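Local coordinates for laccase (Botrytis aclada, PDB 3SQR), which is a multicopper oxidase that couples the oxidation of phenolic substrates to the reduction of dioxygen to water, and probably takes part in lignin degradation, at residues G50-D55 with Y59-T64; I184-A189 with R264-N269. All blocks are in the same frame, centred on the assembly; numbering follows the deposited sequence.

Contact 1: G50-D55 with Y59-T64; sequences GEYSID and YDVTPT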
ATOM      1  N   GLY A  50      12.310  15.937 -19.824  1.00 36.64           N
ATOM      2  CA  GLY A  50      13.626  16.263 -20.324  1.00 36.58           C
ATOM      3  C   GLY A  50      13.954  15.273 -21.414  1.00 36.79           C
ATOM      4  O   GLY A  50      13.154  15.083 -22.339  1.00 37.93           O
ATOM      5  N   GLU A  51      15.090  14.595 -21.260  1.00 36.86           N
ATOM      6  CA  GLU A  51      15.545  13.544 -22.195  1.00 37.31           C
ATOM      7  C   GLU A  51      14.689  12.291 -22.033  1.00 37.51           C
ATOM      8  O   GLU A  51      14.730  11.376 -22.850  1.00 37.71           O
ATOM      9  CB  GLU A  51      17.004  13.150 -21.898  1.00 38.54           C
ATOM     10  N   TYR A  52      13.931  12.237 -20.935  1.00 36.04           N
ATOM     11  CA  TYR A  52      13.091  11.083 -20.645  1.00 35.01           C
ATOM     12  C   TYR A  52      11.666  11.478 -20.797  1.00 34.32           C
ATOM     13  O   TYR A  52      11.345  12.658 -20.987  1.00 35.39           O
ATOM     14  CB  TYR A  52      13.343  10.617 -19.230  1.00 34.50           C
ATOM     15  CG  TYR A  52      14.795  10.406 -18.927  1.00 35.52           C
ATOM     16  CD1 TYR A  52      15.451   9.252 -19.335  1.00 39.27           C
ATOM     17  CD2 TYR A  52      15.527  11.362 -18.225  1.00 40.00           C
ATOM     18  CE1 TYR A  52      16.784   9.057 -19.048  1.00 37.50           C
ATOM     19  CE2 TYR A  52      16.878  11.156 -17.922  1.00 40.16           C
ATOM     20  CZ  TYR A  52      17.492  10.009 -18.344  1.00 39.92           C
ATOM     21  OH  TYR A  52      18.837   9.799 -18.011  1.00 41.87           O
ATOM     22  N   SER A  53      10.797  10.497 -20.741  1.00 31.32           N
ATOM     23  CA  SER A  53       9.425  10.772 -20.948  1.00 31.54           C
ATOM     24  C   SER A  53       8.615   9.651 -20.427  1.00 29.70           C
ATOM     25  O   SER A  53       9.133   8.635 -19.905  1.00 27.82           O
ATOM     26  CB  SER A  53       9.147  10.899 -22.457  1.00 32.03           C
ATOM     27  OG  SER A  53       9.103   9.622 -23.078  1.00 31.92           O
ATOM     28  N   ILE A  54       7.329   9.787 -20.664  1.00 31.41           N
ATOM     29  CA  ILE A  54       6.334   8.772 -20.345  1.00 30.71           C
ATOM     30  C   ILE A  54       6.622   7.483 -21.101  1.00 31.02           C
ATOM     31  O   ILE A  54       6.110   6.431 -20.774  1.00 28.29           O
ATOM     32  CB  ILE A  54       4.930   9.360 -20.673  1.00 33.03           C
ATOM     33  CG1 ILE A  54       3.891   8.785 -19.755  1.00 33.06           C
ATOM     34  CG2 ILE A  54       4.608   9.225 -22.205  1.00 30.71           C
ATOM     35  CD1 ILE A  54       4.103   9.180 -18.303  1.00 36.60           C
ATOM     36  N   ASP A  55       7.429   7.587 -22.186  1.00 31.36           N
ATOM     37  CA  ASP A  55       7.741   6.409 -22.979  1.00 32.13           C
ATOM     38  C   ASP A  55       9.046   5.726 -22.566  1.00 31.06           C
ATOM     39  O   ASP A  55       9.406   4.622 -23.078  1.00 30.16           O
ATOM     40  CB  ASP A  55       7.767   6.804 -24.468  1.00 31.95           C
ATOM     41  CG  ASP A  55       6.410   7.221 -24.970  1.00 34.62           C
ATOM     42  OD1 ASP A  55       5.409   6.473 -24.758  1.00 36.57           O
ATOM     43  OD2 ASP A  55       6.349   8.273 -25.567  1.00 39.52           O
ATOM     44  N   TYR A  59      11.866   0.500 -15.924  1.00 24.16           N
ATOM     45  CA  TYR A  59      12.413  -0.718 -15.385  1.00 24.82           C
ATOM     46  C   TYR A  59      13.868  -0.872 -15.813  1.00 26.84           C
ATOM     47  O   TYR A  59      14.575  -1.649 -15.168  1.00 26.60           O
ATOM     48  CB  TYR A  59      11.622  -1.972 -15.819  1.00 24.56           C
ATOM     49  CG  TYR A  59      10.163  -1.902 -15.416  1.00 24.16           C
ATOM     50  CD1 TYR A  59       9.778  -2.221 -14.137  1.00 26.81           C
ATOM     51  CD2 TYR A  59       9.201  -1.429 -16.321  1.00 24.22           C
ATOM     52  CE1 TYR A  59       8.437  -2.116 -13.733  1.00 26.50           C
ATOM     53  CE2 TYR A  59       7.902  -1.316 -15.963  1.00 23.69           C
ATOM     54  CZ  TYR A  59       7.506  -1.649 -14.665  1.00 23.10           C
ATOM     55  OH  TYR A  59       6.159  -1.469 -14.357  1.00 24.61           O
ATOM     56  N   ASP A  60      14.218  -0.281 -16.950  1.00 27.02           N
ATOM     57  CA  ASP A  60      15.520  -0.466 -17.555  1.00 28.87           C
ATOM     58  C   ASP A  60      16.405   0.750 -17.501  1.00 29.15           C
ATOM     59  O   ASP A  60      17.614   0.596 -17.573  1.00 30.43           O
ATOM     60  CB  ASP A  60      15.347  -0.880 -19.022  1.00 29.78           C
ATOM     61  CG  ASP A  60      14.682  -2.246 -19.187  1.00 32.41           C
ATOM     62  OD1 ASP A  60      14.616  -3.061 -18.220  1.00 34.65           O
ATOM     63  OD2 ASP A  60      14.217  -2.501 -20.325  1.00 33.66           O
ATOM     64  N   VAL A  61      15.817   1.958 -17.444  1.00 29.01           N
ATOM     65  CA  VAL A  61      16.516   3.259 -17.597  1.00 28.19           C
ATOM     66  C   VAL A  61      16.128   4.136 -16.408  1.00 29.44           C
ATOM     67  O   VAL A  61      14.951   4.151 -16.063  1.00 26.97           O
ATOM     68  CB  VAL A  61      16.060   3.929 -18.923  1.00 29.08           C
ATOM     69  CG1 VAL A  61      16.575   5.358 -19.068  1.00 29.27           C
ATOM     70  CG2 VAL A  61      16.550   3.081 -20.133  1.00 29.50           C
ATOM     71  N   THR A  62      17.084   4.846 -15.811  1.00 29.40           N
ATOM     72  CA  THR A  62      16.794   5.706 -14.697  1.00 30.24           C
ATOM     73  C   THR A  62      17.511   7.013 -14.880  1.00 30.53           C
ATOM     74  O   THR A  62      18.747   7.030 -15.069  1.00 30.59           O
ATOM     75  CB  THR A  62      17.295   5.088 -13.381  1.00 30.20           C
ATOM     76  OG1 THR A  62      16.812   3.744 -13.232  1.00 32.61           O
ATOM     77  CG2 THR A  62      16.874   5.939 -12.139  1.00 30.17           C
ATOM     78  N   PRO A  63      16.782   8.124 -14.781  1.00 31.03           N
ATOM     79  CA  PRO A  63      17.438   9.431 -14.750  1.00 32.35           C
ATOM     80  C   PRO A  63      18.463   9.606 -13.637  1.00 33.03           C
ATOM     81  O   PRO A  63      18.433   8.932 -12.619  1.00 31.60           O
ATOM     82  CB  PRO A  63      16.262  10.393 -14.535  1.00 31.69           C
ATOM     83  CG  PRO A  63      15.145   9.711 -15.057  1.00 32.26           C
ATOM     84  CD  PRO A  63      15.330   8.287 -14.716  1.00 31.45           C
ATOM     85  N   THR A  64      19.409  10.516 -13.836  1.00 34.41           N
ATOM     86  CA  THR A  64      20.291  10.838 -12.747  1.00 36.47           C
ATOM     87  C   THR A  64      19.544  11.927 -11.997  1.00 35.75           C
ATOM     88  O   THR A  64      18.957  12.827 -12.596  1.00 38.04           O
ATOM     89  CB  THR A  64      21.660  11.341 -13.228  1.00 37.11           C
ATOM     90  OG1 THR A  64      21.466  12.603 -13.862  1.00 41.12           O
ATOM     91  CG2 THR A  64      22.183  10.395 -14.208  1.00 35.42           C
TER
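One face of the Tyr-52 ring carries the Pro-63 pyrrolidine, whose CG stands 3.5 Å above the ring plane, displaced from the ring centre, while Val-61 approaches the same ring obliquely. The proline contact is a CH-pi interaction: Pro-63 CG is 3.8 Å from the centroid of the Tyr-52 ring and 19° off its normal. Pro-63 CB continues the contact outward, 3.5 Å from Tyr-52 CE2, and Pro-63 CA lies over the same face at the phenol end, 3.6 Å from Tyr-52 OH. On the CE1 side, one branch of Val-61 does the touching, with CG1 at 3.7 Å from Tyr-52 CE1. That methyl is anti to the valine's backbone N (chi1 172°), which swings it toward the tyrosine. Tyr-52 belongs to the short two-stranded antiparallel pair 48-49 and 52-53 near the N-terminus, and just beyond it the chain makes an ST turn, Ser-53 OG accepting from Asp-55 N at 2.8 Å (155°). Asp-55, at the end of that turn, is anchored through OD1 to His-379. Segment 59-64 lies in the loop leading to strand 67-79, and its proline, set against the tyrosine face, also packs on Trp-104.

Contact 2: I184-A189 with R264-N269; sequences IINGPA and RLRLIN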
ATOM      1  N   ILE A 184       5.920  10.634  -2.800  1.00 20.87           N
ATOM      2  CA  ILE A 184       5.571  11.150  -4.132  1.00 20.78           C
ATOM      3  C   ILE A 184       6.850  11.308  -4.877  1.00 21.40           C
ATOM      4  O   ILE A 184       7.777  11.985  -4.388  1.00 21.94           O
ATOM      5  CB  ILE A 184       4.843  12.476  -4.036  1.00 22.96           C
ATOM      6  CG1 ILE A 184       3.476  12.233  -3.422  1.00 26.44           C
ATOM      7  CG2 ILE A 184       4.589  13.024  -5.392  1.00 22.77           C
ATOM      8  CD1 ILE A 184       2.677  13.547  -3.109  1.00 33.42           C
ATOM      9  N   ILE A 185       6.926  10.679  -6.038  1.00 19.92           N
ATOM     10  CA  ILE A 185       8.110  10.757  -6.877  1.00 20.75           C
ATOM     11  C   ILE A 185       7.674  11.456  -8.184  1.00 20.00           C
ATOM     12  O   ILE A 185       6.876  10.942  -8.938  1.00 21.62           O
ATOM     13  CB  ILE A 185       8.772   9.387  -7.141  1.00 20.90           C
ATOM     14  CG1 ILE A 185       9.052   8.652  -5.790  1.00 23.31           C
ATOM     15  CG2 ILE A 185      10.070   9.555  -7.973  1.00 20.32           C
ATOM     16  CD1 ILE A 185       9.063   7.090  -5.947  1.00 24.19           C
ATOM     17  N   ASN A 186       8.212  12.649  -8.387  1.00 21.74           N
ATOM     18  CA  ASN A 186       7.819  13.390  -9.589  1.00 22.41           C
ATOM     19  C   ASN A 186       8.462  12.809 -10.793  1.00 23.56           C
ATOM     20  O   ASN A 186       9.538  12.219 -10.781  1.00 23.43           O
ATOM     21  CB  ASN A 186       8.045  14.868  -9.443  1.00 24.79           C
ATOM     22  CG  ASN A 186       7.051  15.486  -8.470  1.00 25.74           C
ATOM     23  OD1 ASN A 186       5.805  15.482  -8.674  1.00 28.66           O
ATOM     24  ND2 ASN A 186       7.591  15.955  -7.408  1.00 28.57           N
ATOM     25  N   GLY A 187       7.742  12.978 -11.879  1.00 24.15           N
ATOM     26  CA  GLY A 187       8.112  12.365 -13.121  1.00 24.73           C
ATOM     27  C   GLY A 187       7.028  12.745 -14.111  1.00 25.06           C
ATOM     28  O   GLY A 187       6.178  13.593 -13.839  1.00 24.65           O
ATOM     29  N   PRO A 188       7.071  12.125 -15.279  1.00 25.96           N
ATOM     30  CA  PRO A 188       6.089  12.467 -16.285  1.00 26.94           C
ATOM     31  C   PRO A 188       4.705  11.851 -16.011  1.00 27.12           C
ATOM     32  O   PRO A 188       4.508  11.094 -15.074  1.00 24.80           O
ATOM     33  CB  PRO A 188       6.690  11.887 -17.544  1.00 27.13           C
ATOM     34  CG  PRO A 188       7.450  10.668 -17.072  1.00 26.80           C
ATOM     35  CD  PRO A 188       8.038  11.148 -15.750  1.00 25.75           C
ATOM     36  N   ALA A 189       3.732  12.177 -16.850  1.00 26.45           N
ATOM     37  CA  ALA A 189       2.326  11.709 -16.618  1.00 26.38           C
ATOM     38  C   ALA A 189       1.639  11.573 -17.979  1.00 25.44           C
ATOM     39  O   ALA A 189       2.086  12.158 -18.948  1.00 27.15           O
ATOM     40  CB  ALA A 189       1.581  12.712 -15.725  1.00 24.37           C
ATOM     41  N   ARG A 264      -4.403  17.263 -10.455  1.00 25.44           N
ATOM     42  CA  ARG A 264      -3.979  15.891 -10.189  1.00 23.75           C
ATOM     43  C   ARG A 264      -4.193  15.588  -8.694  1.00 23.23           C
ATOM     44  O   ARG A 264      -3.769  16.319  -7.800  1.00 24.22           O
ATOM     45  CB  ARG A 264      -2.505  15.747 -10.548  1.00 24.83           C
ATOM     46  CG  ARG A 264      -1.969  14.375 -10.217  1.00 24.12           C
ATOM     47  CD  ARG A 264      -0.551  14.303 -10.650  1.00 23.46           C
ATOM     48  NE  ARG A 264      -0.085  12.928 -10.656  1.00 23.83           N
ATOM     49  CZ  ARG A 264       1.012  12.557 -11.307  1.00 24.96           C
ATOM     50  NH1 ARG A 264       1.727  13.423 -12.035  1.00 26.09           N
ATOM     51  NH2 ARG A 264       1.391  11.298 -11.243  1.00 24.86           N
ATOM     52  N   LEU A 265      -4.980  14.572  -8.454  1.00 23.51           N
ATOM     53  CA  LEU A 265      -5.257  14.041  -7.087  1.00 23.08           C
ATOM     54  C   LEU A 265      -4.637  12.665  -7.027  1.00 22.15           C
ATOM     55  O   LEU A 265      -4.799  11.863  -7.915  1.00 22.20           O
ATOM     56  CB  LEU A 265      -6.742  13.865  -6.858  1.00 23.53           C
ATOM     57  CG  LEU A 265      -7.604  15.125  -6.674  1.00 27.05           C
ATOM     58  CD1 LEU A 265      -7.394  16.206  -7.733  1.00 28.16           C
ATOM     59  CD2 LEU A 265      -9.085  14.683  -6.486  1.00 25.76           C
ATOM     60  N   ARG A 266      -4.047  12.359  -5.886  1.00 22.57           N
ATOM     61  CA  ARG A 266      -3.291  11.099  -5.764  1.00 23.14           C
ATOM     62  C   ARG A 266      -3.943  10.323  -4.659  1.00 22.89           C
ATOM     63  O   ARG A 266      -3.812  10.678  -3.510  1.00 25.36           O
ATOM     64  CB  ARG A 266      -1.842  11.423  -5.477  1.00 23.45           C
ATOM     65  CG  ARG A 266      -1.152  12.325  -6.507  1.00 22.95           C
ATOM     66  CD  ARG A 266       0.207  12.674  -6.009  1.00 24.52           C
ATOM     67  NE  ARG A 266       1.018  13.468  -6.891  1.00 25.18           N
ATOM     68  CZ  ARG A 266       1.953  13.002  -7.720  1.00 26.00           C
ATOM     69  NH1 ARG A 266       2.152  11.712  -7.848  1.00 23.46           N
ATOM     70  NH2 ARG A 266       2.667  13.843  -8.459  1.00 28.48           N
ATOM     71  N   LEU A 267      -4.704   9.320  -5.051  1.00 22.84           N
ATOM     72  CA  LEU A 267      -5.583   8.627  -4.172  1.00 23.36           C
ATOM     73  C   LEU A 267      -4.899   7.390  -3.654  1.00 22.74           C
ATOM     74  O   LEU A 267      -4.367   6.606  -4.430  1.00 23.17           O
ATOM     75  CB  LEU A 267      -6.858   8.249  -4.877  1.00 23.08           C
ATOM     76  CG  LEU A 267      -7.565   9.465  -5.537  1.00 25.90           C
ATOM     77  CD1 LEU A 267      -8.697   8.998  -6.472  1.00 26.43           C
ATOM     78  CD2 LEU A 267      -8.051  10.432  -4.462  1.00 25.13           C
ATOM     79  N   ILE A 268      -4.951   7.224  -2.342  1.00 22.68           N
ATOM     80  CA  ILE A 268      -4.387   6.036  -1.658  1.00 21.40           C
ATOM     81  C   ILE A 268      -5.318   5.506  -0.637  1.00 21.63           C
ATOM     82  O   ILE A 268      -5.730   6.229   0.267  1.00 21.33           O
ATOM     83  CB  ILE A 268      -3.028   6.292  -1.008  1.00 22.03           C
ATOM     84  CG1 ILE A 268      -2.152   7.191  -1.885  1.00 21.81           C
ATOM     85  CG2 ILE A 268      -2.318   4.875  -0.614  1.00 21.05           C
ATOM     86  CD1 ILE A 268      -0.751   7.326  -1.392  1.00 22.35           C
ATOM     87  N   ASN A 269      -5.604   4.210  -0.721  1.00 21.91           N
ATOM     88  CA  ASN A 269      -6.363   3.539   0.327  1.00 21.51           C
ATOM     89  C   ASN A 269      -5.343   2.916   1.315  1.00 21.84           C
ATOM     90  O   ASN A 269      -4.618   2.041   0.959  1.00 22.38           O
ATOM     91  CB  ASN A 269      -7.321   2.494  -0.270  1.00 21.73           C
ATOM     92  CG  ASN A 269      -8.037   1.633   0.752  1.00 20.98           C
ATOM     93  OD1 ASN A 269      -7.812   1.665   1.992  1.00 22.30           O
ATOM     94  ND2 ASN A 269      -8.925   0.749   0.188  1.00 21.11           N
TER
HETATM   95  O   HOH W   1       4.470  11.743  -9.692  1.00 22.63           O
HETATM   96  O   HOH W   2       4.213  12.259 -12.410  1.00 24.01           O
HETATM   97  O   HOH W   3       2.474   9.606 -13.497  1.00 24.13           O
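The end of strand 180-186 and the loop after it face strand 262-269 in reversed order, Ile-184 nearest Arg-266 and Ala-189 nearest Arg-264, with CA atoms 9.0 Å apart at the first pair, a gap filled by side chains and water. Arg-266 reaches across it with its aliphatic chain stretched out, and a chi4 of -97° turns the guanidinium so that one face meets Ile-184, whose CG2 is 3.5 Å from Arg-266 CZ. Over the opposite face lies Arg-264 NE, so the Arg-266 group is sandwiched between a methyl and a second guanidinium, which restricts its rotation. Carboxylates probably balance the paired charges: Arg-264 NE forms a salt bridge with Asp-312, Arg-266 NH2 another with Asp-196, and Arg-266 NH1 also binds Thr-164 OG1. Asn-186 comes up at about a right angle, its OD1 3.5 Å from Arg-266 NH2. Water completes the junction. Water 1, in plane at the guanidinium edge, accepts from Arg-266 NH1 (3.0 Å). It donates in turn to Ile-185 O. Further along, water 2 accepts from Arg-264 NH1 at 2.8 Å, and Ala-189 CB rests 3.8 Å from Arg-264 NH1. The contact thus joins strand 180-186 to strand 262-269 at the interface between the first and second cupredoxin-like domains of the three-domain laccase fold.

The two contacts lie on the same side of the molecule's centre, their own centres about 17 Å apart, and they meet where the N-terminal turn rests on the loop leaving strand 180-186. Ile-54 CD1 of contact 1 packs 3.4 Å from Ala-189 N of contact 2, and Ser-53 C lies 3.7 Å from Pro-188 CG. Trp-104 provides a second link, since Pro-63 and Pro-188 both pack on it. Contact 1 is on the surface, away from the copper sites, whereas contact 2 is buried: the side chain of Ile-184 is about 12 Å from that of the copper ligand His-126, and about 4 Å from a sugar of an attached glycan.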